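Genome polyprotein (Chicken sicinivirus JSY, PDB 6QWT) includes the 3Dpol RNA-dependent RNA polymerase, the part described here, which probably copies the viral RNA genome from an RNA template. Local coordinates at residues A94-P99 and G130-C135; L89-A94 and A182-R187; T98-G103 and L193-H198; Y151-F156 and E176-H181. One frame throughout, in Å; residues are numbered along the deposited sequence.

Contact 1: A94-P99 and G130-C135; sequences AINGTP and GLYHPC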
# COMPACT_ATOMS: atom_id res chain seq x y z
N ALA A 94 20.52 -5.38 3.15
CA ALA A 94 19.44 -4.47 2.80
C ALA A 94 19.37 -4.23 1.30
O ALA A 94 18.29 -3.98 0.76
CB ALA A 94 19.61 -3.14 3.55
N ILE A 95 20.51 -4.32 0.61
CA ILE A 95 20.53 -4.11 -0.83
C ILE A 95 20.12 -5.38 -1.57
O ILE A 95 19.25 -5.35 -2.45
CB ILE A 95 21.92 -3.62 -1.28
CG1 ILE A 95 22.18 -2.20 -0.76
CG2 ILE A 95 22.04 -3.68 -2.80
CD1 ILE A 95 23.62 -1.76 -0.90
N ASN A 96 20.74 -6.51 -1.23
CA ASN A 96 20.60 -7.74 -1.99
C ASN A 96 19.56 -8.71 -1.43
O ASN A 96 19.10 -9.58 -2.17
CB ASN A 96 21.95 -8.46 -2.09
CG ASN A 96 22.98 -7.64 -2.84
OD1 ASN A 96 22.95 -7.55 -4.07
ND2 ASN A 96 23.89 -7.02 -2.10
N GLY A 97 19.19 -8.59 -0.17
CA GLY A 97 18.13 -9.39 0.39
C GLY A 97 18.65 -10.48 1.32
O GLY A 97 19.86 -10.69 1.48
N THR A 98 17.70 -11.17 1.94
CA THR A 98 17.96 -12.27 2.87
C THR A 98 17.01 -13.42 2.52
O THR A 98 16.16 -13.25 1.64
CB THR A 98 17.76 -11.82 4.32
OG1 THR A 98 16.36 -11.74 4.61
CG2 THR A 98 18.42 -10.47 4.59
N PRO A 99 17.13 -14.58 3.16
CA PRO A 99 16.13 -15.64 2.92
C PRO A 99 14.69 -15.22 3.22
O PRO A 99 13.76 -15.90 2.76
CB PRO A 99 16.58 -16.77 3.86
CG PRO A 99 18.04 -16.59 3.97
CD PRO A 99 18.29 -15.10 3.92
N GLY A 130 29.31 -11.65 -6.15
CA GLY A 130 28.07 -11.81 -6.89
C GLY A 130 26.94 -10.93 -6.43
O GLY A 130 25.81 -11.10 -6.92
N LEU A 131 27.19 -10.00 -5.52
CA LEU A 131 26.16 -9.13 -4.96
C LEU A 131 26.39 -7.69 -5.39
O LEU A 131 27.44 -7.34 -5.95
CB LEU A 131 26.15 -9.22 -3.43
CG LEU A 131 26.01 -10.62 -2.83
CD1 LEU A 131 26.12 -10.55 -1.32
CD2 LEU A 131 24.69 -11.25 -3.25
N TYR A 132 25.39 -6.86 -5.12
CA TYR A 132 25.46 -5.44 -5.45
C TYR A 132 26.12 -4.68 -4.30
O TYR A 132 25.74 -4.86 -3.14
CB TYR A 132 24.06 -4.88 -5.71
CG TYR A 132 23.48 -5.26 -7.04
CD1 TYR A 132 24.04 -4.81 -8.23
CD2 TYR A 132 22.36 -6.09 -7.12
CE1 TYR A 132 23.51 -5.16 -9.45
CE2 TYR A 132 21.82 -6.44 -8.34
CZ TYR A 132 22.40 -5.97 -9.51
OH TYR A 132 21.87 -6.32 -10.73
N HIS A 133 27.09 -3.84 -4.63
CA HIS A 133 27.73 -2.97 -3.67
C HIS A 133 27.48 -1.51 -4.04
O HIS A 133 27.49 -1.17 -5.22
CB HIS A 133 29.24 -3.23 -3.60
CG HIS A 133 29.60 -4.60 -3.14
ND1 HIS A 133 30.32 -4.84 -1.99
CD2 HIS A 133 29.35 -5.82 -3.68
CE1 HIS A 133 30.48 -6.14 -1.83
NE2 HIS A 133 29.90 -6.76 -2.85
N PRO A 134 27.25 -0.64 -3.06
CA PRO A 134 27.06 0.78 -3.38
C PRO A 134 28.36 1.43 -3.82
O PRO A 134 29.44 1.09 -3.33
CB PRO A 134 26.56 1.37 -2.05
CG PRO A 134 27.15 0.48 -1.01
CD PRO A 134 27.18 -0.90 -1.61
N CYS A 135 28.24 2.36 -4.77
CA CYS A 135 29.39 3.16 -5.15
C CYS A 135 29.81 4.03 -3.97
O CYS A 135 29.02 4.26 -3.05
CB CYS A 135 29.05 4.03 -6.37
SG CYS A 135 27.72 5.23 -6.09
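Asn96 lays its side-chain amide against the backbone of Tyr132 and uses both ends of the group. Asn96 OD1 accepts from Tyr132 N at 2.7 Å in a nearly straight bond (168° at the hydrogen), while Asn96 ND2 donates to Tyr132 O at 3.0 Å, reaching a lone pair in the carbonyl plane. One asparagine thus answers both polar groups of a single residue, much as a neighbouring strand would, and the two bonds together fix the rotation of the amide. Asn96 CG stands opposite its own carbonyl carbon (chi1 -63°), which carries the amide out to strand 132-134. Its plane lies almost parallel to the Tyr132 ring, 2° off, with Asn96 OD1 approaching that ring obliquely at Tyr132 CD2 (3.4 Å). The aliphatic part of Leu131 flanks the other end, its CB 3.4 Å from Asn96 ND2. Next to this polar pair Ile95 provides the apolar half of the contact. Its beta branch sends out two arms: Ile95 CG2 meets Tyr132 CB at 3.7 Å, and Ile95 CD1, on the longer arm, meets Pro134 CD at 3.7 Å. Strand 132-134 forms an antiparallel hairpin with strand 124-126, to which His133 bonds through its backbone. Tyr132 therefore has its N and O turned to the outer edge, where the asparagine takes them, and Pro134 can stand on that edge without needing an N-H. Farther out, Asn96 ND2 also donates to Leu92 O, one turn back, which ties the amide to its own helix. Phe124 touches both Ile95 and Tyr132, and Asp129 bonds Leu131 N and His133 NE2.

Contact 2: L89-A94 and A182-R187; sequences LTMLEA and AIIAGR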
# COMPACT_ATOMS: atom_id res chain seq x y z
N LEU A 89 19.60 -5.12 9.65
CA LEU A 89 20.24 -5.78 8.52
C LEU A 89 21.53 -5.06 8.16
O LEU A 89 21.65 -3.84 8.31
CB LEU A 89 19.31 -5.80 7.30
CG LEU A 89 18.01 -6.60 7.39
CD1 LEU A 89 17.36 -6.69 6.02
CD2 LEU A 89 18.26 -7.99 7.96
N THR A 90 22.51 -5.84 7.70
CA THR A 90 23.70 -5.24 7.13
C THR A 90 23.34 -4.46 5.87
O THR A 90 22.29 -4.66 5.26
CB THR A 90 24.74 -6.32 6.79
OG1 THR A 90 24.27 -7.10 5.69
CG2 THR A 90 24.97 -7.24 7.99
N MET A 91 24.24 -3.55 5.48
CA MET A 91 23.98 -2.75 4.28
C MET A 91 23.87 -3.63 3.05
O MET A 91 23.02 -3.39 2.18
CB MET A 91 25.07 -1.71 4.09
CG MET A 91 24.81 -0.79 2.91
SD MET A 91 26.12 0.40 2.63
CE MET A 91 26.13 1.28 4.19
N LEU A 92 24.71 -4.67 2.96
CA LEU A 92 24.65 -5.57 1.81
C LEU A 92 23.37 -6.40 1.83
O LEU A 92 22.79 -6.67 0.77
CB LEU A 92 25.88 -6.47 1.80
CG LEU A 92 27.14 -5.85 1.20
CD1 LEU A 92 28.39 -6.53 1.73
CD2 LEU A 92 27.09 -5.93 -0.32
N GLU A 93 22.93 -6.82 3.01
CA GLU A 93 21.66 -7.54 3.11
C GLU A 93 20.49 -6.65 2.73
O GLU A 93 19.56 -7.09 2.04
CB GLU A 93 21.47 -8.10 4.52
CG GLU A 93 22.15 -9.44 4.76
CD GLU A 93 22.12 -9.85 6.21
OE1 GLU A 93 22.17 -8.97 7.09
OE2 GLU A 93 22.06 -11.07 6.48
N ALA A 94 20.52 -5.38 3.15
CA ALA A 94 19.44 -4.47 2.80
C ALA A 94 19.37 -4.23 1.30
O ALA A 94 18.29 -3.98 0.76
CB ALA A 94 19.61 -3.14 3.55
N ALA A 182 17.93 6.80 1.50
CA ALA A 182 17.01 6.72 2.63
C ALA A 182 16.32 5.36 2.69
O ALA A 182 15.98 4.88 3.78
CB ALA A 182 15.97 7.83 2.54
N ILE A 183 16.12 4.72 1.54
CA ILE A 183 15.46 3.42 1.52
C ILE A 183 16.39 2.35 2.08
O ILE A 183 15.97 1.50 2.88
CB ILE A 183 15.00 3.08 0.09
CG1 ILE A 183 13.65 3.74 -0.18
CG2 ILE A 183 14.91 1.58 -0.12
CD1 ILE A 183 13.43 4.09 -1.63
N ILE A 184 17.67 2.38 1.70
CA ILE A 184 18.62 1.39 2.19
C ILE A 184 18.86 1.56 3.68
O ILE A 184 18.94 0.57 4.43
CB ILE A 184 19.93 1.47 1.38
CG1 ILE A 184 19.67 1.06 -0.08
CG2 ILE A 184 20.98 0.56 1.99
CD1 ILE A 184 20.85 1.28 -0.99
N ALA A 185 18.96 2.81 4.15
CA ALA A 185 19.08 3.04 5.59
C ALA A 185 17.85 2.54 6.33
O ALA A 185 17.96 1.96 7.42
CB ALA A 185 19.31 4.53 5.87
N GLY A 186 16.66 2.74 5.75
CA GLY A 186 15.45 2.25 6.39
C GLY A 186 15.37 0.74 6.41
O GLY A 186 14.92 0.14 7.39
N ARG A 187 15.79 0.09 5.32
CA ARG A 187 15.84 -1.36 5.30
C ARG A 187 16.91 -1.91 6.23
O ARG A 187 16.83 -3.07 6.63
CB ARG A 187 16.08 -1.87 3.87
CG ARG A 187 14.98 -1.51 2.89
CD ARG A 187 15.33 -1.96 1.48
NE ARG A 187 14.42 -3.01 1.03
CZ ARG A 187 14.79 -4.26 0.75
NH1 ARG A 187 16.06 -4.62 0.86
NH2 ARG A 187 13.89 -5.14 0.35
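Helix 91-96 packs on helix 180-189 through Ala94, whose small side chain lets the backbones come as near as 5.4 Å between Ala94 CA and Arg187 CA. Ala94 CB touches Arg187 CB at 3.8 Å and lies 3.9 Å from Ile184 O, so the methyl sits against one turn of the opposite helix. A more distant apolar touch joins Met91 CG to Ile184 CG2 (4.2 Å), the extended start of the methionine chain (chi1 -176°) crossing the isoleucine's methyl branch. At the other end Leu89, just before the helix, lies along the carbonyl of Arg187, with Leu89 CD1 3.7 Å from Arg187 O. The first turn of helix 91-96 is closed by a capping box. Thr90 OG1 accepts from Glu93 N at 3.0 Å, and Glu93 OE1 takes Thr90 N on its anti lone pair and Thr90 OG1 from above the carboxylate plane; threonine and glutamate suit these two places because each can accept from a backbone N-H at the helix start. Arg187 bends at chi3 to bring its guanidinium edge to the Ala94 carbonyl. Arg187 NH1 points at Ala94 O, but the modelled separation is too short and the angle too bent for the bond to be trusted. The firmer hold is from Arg187 NH2 to Asp102 O. Met91 also rests on Tyr139 and Ile142 of helix 136-147, and Ile184 shares Ile142 with it.

Contact 3: T98-G103 and L193-H198; sequences TPLLDG and LFEAMH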
# COMPACT_ATOMS: atom_id res chain seq x y z
N THR A 98 17.70 -11.17 1.94
CA THR A 98 17.96 -12.27 2.87
C THR A 98 17.01 -13.42 2.52
O THR A 98 16.16 -13.25 1.64
CB THR A 98 17.76 -11.82 4.32
OG1 THR A 98 16.36 -11.74 4.61
CG2 THR A 98 18.42 -10.47 4.59
N PRO A 99 17.13 -14.58 3.16
CA PRO A 99 16.13 -15.64 2.92
C PRO A 99 14.69 -15.22 3.22
O PRO A 99 13.76 -15.90 2.76
CB PRO A 99 16.58 -16.77 3.86
CG PRO A 99 18.04 -16.59 3.97
CD PRO A 99 18.29 -15.10 3.92
N LEU A 100 14.47 -14.13 3.95
CA LEU A 100 13.12 -13.71 4.32
C LEU A 100 12.70 -12.40 3.69
O LEU A 100 11.57 -11.95 3.94
CB LEU A 100 13.01 -13.60 5.85
CG LEU A 100 13.32 -14.87 6.63
CD1 LEU A 100 13.25 -14.60 8.13
CD2 LEU A 100 12.36 -15.98 6.24
N LEU A 101 13.55 -11.77 2.88
CA LEU A 101 13.24 -10.46 2.33
C LEU A 101 14.00 -10.27 1.02
O LEU A 101 15.23 -10.45 0.99
CB LEU A 101 13.60 -9.35 3.32
CG LEU A 101 12.97 -7.96 3.11
CD1 LEU A 101 11.47 -7.99 3.38
CD2 LEU A 101 13.66 -6.92 3.99
N ASP A 102 13.29 -9.92 -0.04
CA ASP A 102 13.91 -9.75 -1.34
C ASP A 102 14.71 -8.45 -1.39
O ASP A 102 14.47 -7.50 -0.63
CB ASP A 102 12.86 -9.75 -2.45
CG ASP A 102 12.60 -11.13 -3.01
OD1 ASP A 102 13.58 -11.81 -3.40
OD2 ASP A 102 11.43 -11.55 -3.06
N GLY A 103 15.69 -8.42 -2.29
CA GLY A 103 16.49 -7.24 -2.50
C GLY A 103 15.69 -6.12 -3.14
O GLY A 103 14.51 -6.25 -3.47
N LEU A 193 12.43 -6.07 11.46
CA LEU A 193 10.98 -6.01 11.57
C LEU A 193 10.31 -6.41 10.25
O LEU A 193 9.34 -7.17 10.25
CB LEU A 193 10.54 -4.61 11.99
CG LEU A 193 9.03 -4.36 12.10
CD1 LEU A 193 8.41 -5.18 13.22
CD2 LEU A 193 8.75 -2.88 12.30
N PHE A 194 10.83 -5.91 9.13
CA PHE A 194 10.26 -6.26 7.83
C PHE A 194 10.34 -7.76 7.58
O PHE A 194 9.39 -8.36 7.08
CB PHE A 194 10.96 -5.49 6.71
CG PHE A 194 10.79 -3.99 6.80
CD1 PHE A 194 9.75 -3.43 7.53
CD2 PHE A 194 11.69 -3.14 6.16
CE1 PHE A 194 9.61 -2.06 7.62
CE2 PHE A 194 11.54 -1.76 6.25
CZ PHE A 194 10.50 -1.22 6.97
N GLU A 195 11.48 -8.37 7.92
CA GLU A 195 11.61 -9.82 7.79
C GLU A 195 10.51 -10.54 8.57
O GLU A 195 9.85 -11.44 8.04
CB GLU A 195 12.98 -10.27 8.29
CG GLU A 195 14.09 -10.17 7.28
CD GLU A 195 15.36 -10.85 7.76
OE1 GLU A 195 15.63 -10.82 8.98
OE2 GLU A 195 16.08 -11.43 6.92
N ALA A 196 10.30 -10.14 9.82
CA ALA A 196 9.36 -10.84 10.68
C ALA A 196 7.93 -10.72 10.17
O ALA A 196 7.14 -11.67 10.27
CB ALA A 196 9.46 -10.31 12.11
N MET A 197 7.58 -9.56 9.61
CA MET A 197 6.20 -9.31 9.20
C MET A 197 5.94 -9.71 7.75
O MET A 197 4.95 -10.40 7.46
CB MET A 197 5.85 -7.83 9.40
CG MET A 197 5.90 -7.40 10.85
SD MET A 197 5.46 -5.67 11.07
CE MET A 197 3.76 -5.67 10.52
N HIS A 198 6.82 -9.30 6.83
CA HIS A 198 6.63 -9.59 5.41
C HIS A 198 6.62 -11.09 5.14
O HIS A 198 5.89 -11.56 4.26
CB HIS A 198 7.73 -8.91 4.59
CG HIS A 198 7.45 -8.87 3.12
ND1 HIS A 198 7.77 -9.92 2.27
CD2 HIS A 198 6.90 -7.91 2.34
CE1 HIS A 198 7.42 -9.60 1.04
NE2 HIS A 198 6.89 -8.39 1.05
O HOH W 1 9.40 -12.06 2.88
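Residues 98-101 make a type I beta turn whose tip comes up to helix 191-198, with Leu100 CA 5.4 Å from Glu195 CA. Backbone bonds from Thr98 N to Leu101 O (2.7 Å) and from Leu101 N to Thr98 O close it, and Pro99, with its fixed phi, fits the second position well. The Thr98 hydroxyl lies between its own N and carbonyl carbon (chi1 76°), turned back over the bend, where Thr98 OG1 accepts from Leu100 N at 3.1 Å. The same hydroxyl also meets the Glu195 carboxylate, the two side chains arriving from opposite directions, the glutamate on an extended chain. Thr98 OG1 donates to Glu195 OE2, though the modelled length is improbably short and its exact value doubtful. A threonine hydroxyl serves both roles at once, acceptor within the turn and donor to the helix. The methylenes of Glu195 are used too: Glu195 CG lies 3.9 Å from Leu100 CB and 4.1 Å from Leu101 CB. Leu101 spreads its two methyls over successive turns of the helix, Leu101 CD2 against Phe194 CB (4.1 Å) and Leu101 CD1 against His198 CB (4.0 Å), residues one turn apart and therefore on one face. A water lies at the edge of the His198 ring, in its plane, 2.8 Å from His198 ND1, and donates to Leu100 O. Phe194 and Met197 meet Ile302 of helix 298-316. The whole is a tight hairpin-like bend with a two-residue loop between the short, weakly bonded strands 97-98 and 101-102, reinforced by an ST turn and docked on a helix near the surface of the polymerase.

Contact 4: Y151-F156 and E176-H181; sequences YFYTTF and EAAPIH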
# COMPACT_ATOMS: atom_id res chain seq x y z
N TYR A 151 16.24 14.01 4.14
CA TYR A 151 16.07 13.64 2.74
C TYR A 151 14.70 14.10 2.26
O TYR A 151 13.82 14.45 3.06
CB TYR A 151 16.23 12.12 2.55
CG TYR A 151 15.24 11.29 3.34
CD1 TYR A 151 14.01 10.95 2.80
CD2 TYR A 151 15.54 10.85 4.62
CE1 TYR A 151 13.10 10.20 3.51
CE2 TYR A 151 14.63 10.10 5.35
CZ TYR A 151 13.41 9.78 4.78
OH TYR A 151 12.50 9.03 5.49
N PHE A 152 14.53 14.08 0.94
CA PHE A 152 13.33 14.58 0.27
C PHE A 152 12.57 13.43 -0.37
O PHE A 152 13.16 12.58 -1.03
CB PHE A 152 13.69 15.60 -0.81
CG PHE A 152 14.07 16.96 -0.29
CD1 PHE A 152 13.09 17.90 0.00
CD2 PHE A 152 15.40 17.30 -0.11
CE1 PHE A 152 13.43 19.15 0.48
CE2 PHE A 152 15.75 18.55 0.37
CZ PHE A 152 14.76 19.48 0.66
N TYR A 153 11.25 13.42 -0.17
CA TYR A 153 10.36 12.62 -1.01
C TYR A 153 10.05 13.39 -2.29
O TYR A 153 9.75 14.59 -2.23
CB TYR A 153 9.06 12.29 -0.27
CG TYR A 153 9.19 11.27 0.84
CD1 TYR A 153 8.95 9.92 0.61
CD2 TYR A 153 9.54 11.66 2.13
CE1 TYR A 153 9.06 8.98 1.63
CE2 TYR A 153 9.66 10.74 3.15
CZ TYR A 153 9.42 9.40 2.90
OH TYR A 153 9.54 8.50 3.93
N THR A 154 10.13 12.72 -3.43
CA THR A 154 9.66 13.29 -4.69
C THR A 154 8.17 13.00 -4.83
O THR A 154 7.75 11.84 -4.75
CB THR A 154 10.42 12.72 -5.89
OG1 THR A 154 10.31 11.29 -5.89
CG2 THR A 154 11.88 13.11 -5.82
N THR A 155 7.38 14.04 -5.06
CA THR A 155 5.93 13.94 -5.14
C THR A 155 5.46 14.12 -6.58
O THR A 155 5.87 15.07 -7.25
CB THR A 155 5.25 14.98 -4.24
OG1 THR A 155 5.71 14.83 -2.89
CG2 THR A 155 3.74 14.83 -4.28
N PHE A 156 4.61 13.21 -7.04
CA PHE A 156 4.04 13.27 -8.38
C PHE A 156 2.55 12.98 -8.31
O PHE A 156 2.03 12.45 -7.32
CB PHE A 156 4.71 12.27 -9.33
CG PHE A 156 6.18 12.49 -9.52
CD1 PHE A 156 6.65 13.61 -10.18
CD2 PHE A 156 7.10 11.57 -9.04
CE1 PHE A 156 8.01 13.82 -10.36
CE2 PHE A 156 8.46 11.77 -9.22
CZ PHE A 156 8.91 12.90 -9.88
N GLU A 176 4.54 9.20 -4.03
CA GLU A 176 5.74 9.81 -3.47
C GLU A 176 6.80 8.75 -3.28
O GLU A 176 6.52 7.66 -2.76
CB GLU A 176 5.42 10.51 -2.14
CG GLU A 176 4.06 11.21 -2.13
CD GLU A 176 3.97 12.34 -1.12
OE1 GLU A 176 3.09 12.28 -0.23
OE2 GLU A 176 4.78 13.29 -1.21
N ALA A 177 8.02 9.05 -3.71
CA ALA A 177 9.13 8.10 -3.69
C ALA A 177 10.26 8.65 -2.83
O ALA A 177 10.68 9.80 -3.01
CB ALA A 177 9.63 7.81 -5.11
N ALA A 178 10.75 7.83 -1.91
CA ALA A 178 11.90 8.18 -1.10
C ALA A 178 13.19 7.93 -1.89
O ALA A 178 13.21 7.12 -2.82
CB ALA A 178 11.91 7.37 0.19
N PRO A 179 14.27 8.63 -1.55
CA PRO A 179 15.53 8.41 -2.26
C PRO A 179 16.18 7.09 -1.85
O PRO A 179 15.92 6.53 -0.79
CB PRO A 179 16.39 9.61 -1.84
CG PRO A 179 15.83 10.05 -0.54
CD PRO A 179 14.36 9.73 -0.57
N ILE A 180 17.07 6.61 -2.73
CA ILE A 180 17.63 5.27 -2.59
C ILE A 180 18.45 5.15 -1.30
O ILE A 180 18.45 4.11 -0.64
CB ILE A 180 18.45 4.90 -3.84
CG1 ILE A 180 19.06 3.49 -3.69
CG2 ILE A 180 19.54 5.94 -4.11
CD1 ILE A 180 18.02 2.39 -3.56
N HIS A 181 19.16 6.22 -0.92
CA HIS A 181 19.97 6.15 0.30
C HIS A 181 19.10 6.14 1.55
O HIS A 181 19.47 5.53 2.56
CB HIS A 181 20.99 7.29 0.35
CG HIS A 181 20.38 8.66 0.40
ND1 HIS A 181 19.74 9.24 -0.68
CD2 HIS A 181 20.33 9.57 1.40
CE1 HIS A 181 19.32 10.45 -0.34
NE2 HIS A 181 19.66 10.67 0.92
O HOH W 2 13.09 11.18 -3.31
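Tyr151 meets Pro179 roughly at a right angle, its CD1 3.6 Å from Pro179 CD, and its CB lies near His181 NE2. The phenol end belongs to Ser274, which bonds Tyr151 OH, just as His181 ND1 belongs to Trp114. Phe152 contributes its carbonyl: a water donates both to Phe152 O (2.7 Å) and to Ala177 O (2.8 Å), filling in where the strands diverge. Tyr153 sets CE1 against Ala178 CB at 3.6 Å, an alanine small enough to lie close to the ring. Thr154 pairs with Ala177 in an antiparallel hydrogen-bonded pair. Thr154 N donates to Ala177 O and Ala177 N to Thr154 O, each at 3.0 Å. The hydroxyl, held over its own backbone (chi1 56°), adds a longer bond from Thr154 OG1 to Ala177 O, at 3.3 Å and from the opposite face of that carbonyl to the amide N. Thr155 and Glu176 form the next, non-hydrogen-bonded pair, their side chains side by side; Thr155 OG1 donates to Glu176 OE2, though the modelled length is too short to be taken literally, and His280 ND1 is a second partner of Glu176 OE2. The sequence between the strands resembles the basic motif F of picornaviral polymerases, so the pairing probably closes the base of that fingers element. Strand 174-177 is outermost in its sheet within this chain, strand 152-157 lies between it and strand 277-282, and from Pro179 the chain enters helix 180-189, beside helix 136-147.

In the fold
Contact 4 is the buried member of the set and has a short antiparallel strand pairing; contacts 1 and 3 lie at the surface, and contact 2 is partly buried. Helix 91-96 serves contacts 1 and 2, sharing Ala94, while helix 180-189 joins contact 2 to contact 4, where Ile183 packs on Ala178. Contact 3 extends the same run of chain through strands 97-98 and 101-102, and Arg187 of contact 2 reaches its Asp102 carbonyl. The chemistry shifts accordingly: a side-chain amide imitates a strand in contact 1, close apolar packing around an alanine joins two helices in contact 2, a hydroxyl, a carboxylate and a water bind a turn in contact 3, and contact 4 combines a backbone strand pair with threonine hydroxyl bonds and tyrosine packing.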